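Local coordinates for major pilin backbone protein T-antigen, T13 (Streptococcus pyogenes, PDB 6BBT) that forms the backbone subunit of the streptococcal pilus, is itself the Lancefield T-antigen used in serotyping, and probably polymerises into a covalent fibre, at residues M17-T20 against L25-K28. Numbering follows the deposited sequence.
Sequences MIYT and LMPK
Met26 reaches across to fit its thioether between Met17 and Tyr19. Its methyl, CE, lies over one face of the Tyr19 ring. This is a CH-pi contact, with Met26 CE 4.1 Å from the centroid of the Tyr19 ring and 29° off the normal. The methyl does not sit centrally. It leans to one side of the ring, and its closest approach is 3.7 Å from Met26 CE to Tyr19 CD1. Met26 SD lies at about the same height but is shifted farther out past the rim, 5.0 Å from the centroid of the Tyr19 ring and oblique to it, which adds a Met-aromatic contact. The Met26 chain leaves its backbone with CG anti to N. It then bends at chi2 (78°) and chi3 (77°), and these bends bring the methyl to the tyrosine.

Met17 meets the sulfur. The two methionines run past each other in opposite directions, and Met17 CG is 3.7 Å from Met26 SD. Beyond its own sulfur, Met17 CE lies 4.2 Å from Pro27 CG, a looser touch at the proline ring. All four residues are buried. They meet through apolar side chains, with the CH-pi and Met-aromatic contacts at the tyrosine. Between the two segments, Ile24 O accepts a hydrogen bond from Tyr19 OH, which satisfies the polar end of this buried ring.

Met17 belongs to strand 10-17, and Tyr19, Met26 and Pro27 lie in the loop that leads to strand 29-37, in the Spy0128-like isopeptide-containing domain. The contact brings the two ends of this loop side by side. Tyr67 of strand 62-67 packs on both methionines. Phe154 of strand 148-166 touches Met17 and Pro27, so the cluster is built into the surrounding beta framework.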
loop_
_atom_site.group_PDB
_atom_site.type_symbol
_atom_site.label_atom_id
_atom_site.label_comp_id
_atom_site.label_asym_id
_atom_site.label_seq_id
_atom_site.Cartn_x
_atom_site.Cartn_y
_atom_site.Cartn_z
ATOM N N MET A 17 -3.408 -1.114 8.829
ATOM C CA MET A 17 -2.447 -0.437 7.977
ATOM C C MET A 17 -1.836 0.678 8.821
ATOM O O MET A 17 -2.575 1.457 9.418
ATOM C CB MET A 17 -3.128 0.168 6.747
ATOM C CG MET A 17 -2.168 0.866 5.798
ATOM S SD MET A 17 -1.181 -0.328 4.887
ATOM C CE MET A 17 -2.046 -0.373 3.305
ATOM N N ILE A 18 -0.512 0.738 8.874
ATOM C CA ILE A 18 0.186 1.816 9.565
ATOM C C ILE A 18 -0.116 3.088 8.757
ATOM O O ILE A 18 0.197 3.161 7.565
ATOM C CB ILE A 18 1.706 1.577 9.647
ATOM C CG1 ILE A 18 2.030 0.296 10.449
ATOM C CG2 ILE A 18 2.444 2.794 10.230
ATOM C CD1 ILE A 18 1.444 0.249 11.850
ATOM N N TYR A 19 -0.785 4.038 9.405
ATOM C CA TYR A 19 -1.222 5.264 8.758
ATOM C C TYR A 19 -1.381 6.371 9.796
ATOM O O TYR A 19 -2.259 6.297 10.647
ATOM C CB TYR A 19 -2.555 5.032 8.066
ATOM C CG TYR A 19 -2.995 6.165 7.179
ATOM C CD1 TYR A 19 -2.626 6.221 5.818
ATOM C CD2 TYR A 19 -3.782 7.195 7.688
ATOM C CE1 TYR A 19 -3.039 7.293 5.012
ATOM C CE2 TYR A 19 -4.197 8.239 6.886
ATOM C CZ TYR A 19 -3.837 8.293 5.559
ATOM O OH TYR A 19 -4.277 9.375 4.821
ATOM N N THR A 20 -0.546 7.394 9.697
ATOM C CA THR A 20 -0.484 8.441 10.721
ATOM C C THR A 20 -0.654 9.858 10.185
ATOM O O THR A 20 -0.621 10.814 10.979
ATOM C CB THR A 20 0.828 8.355 11.501
ATOM O OG1 THR A 20 1.925 8.548 10.612
ATOM C CG2 THR A 20 0.955 6.987 12.196
ATOM N N LEU A 25 -1.987 9.744 0.639
ATOM C CA LEU A 25 -3.062 8.946 0.003
ATOM C C LEU A 25 -2.901 7.464 0.353
ATOM O O LEU A 25 -1.897 6.862 0.002
ATOM C CB LEU A 25 -3.036 9.096 -1.513
ATOM C CG LEU A 25 -3.494 10.390 -2.141
ATOM C CD1 LEU A 25 -3.556 10.210 -3.660
ATOM C CD2 LEU A 25 -4.850 10.811 -1.567
ATOM N N MET A 26 -3.894 6.899 1.042
ATOM C CA MET A 26 -3.968 5.433 1.252
ATOM C C MET A 26 -4.042 4.739 -0.133
ATOM O O MET A 26 -4.837 5.175 -0.989
ATOM C CB MET A 26 -5.228 5.091 2.065
ATOM C CG MET A 26 -5.435 3.605 2.384
ATOM S SD MET A 26 -4.371 3.082 3.755
ATOM C CE MET A 26 -5.279 3.755 5.149
ATOM N N PRO A 27 -3.216 3.697 -0.373
ATOM C CA PRO A 27 -3.376 2.983 -1.638
ATOM C C PRO A 27 -4.739 2.282 -1.777
ATOM O O PRO A 27 -5.258 1.726 -0.815
ATOM C CB PRO A 27 -2.227 1.967 -1.631
ATOM C CG PRO A 27 -1.788 1.849 -0.213
ATOM C CD PRO A 27 -2.069 3.183 0.412
ATOM N N LYS A 28 -5.296 2.315 -2.978
ATOM C CA LYS A 28 -6.471 1.512 -3.296
ATOM C C LYS A 28 -6.018 0.083 -3.606
ATOM O O LYS A 28 -5.458 -0.183 -4.670
ATOM C CB LYS A 28 -7.276 2.106 -4.450
ATOM C CG LYS A 28 -8.606 1.384 -4.661
ATOM C CD LYS A 28 -9.320 1.796 -5.917
ATOM C CE LYS A 28 -10.433 0.807 -6.221
ATOM N NZ LYS A 28 -11.090 1.193 -7.485
#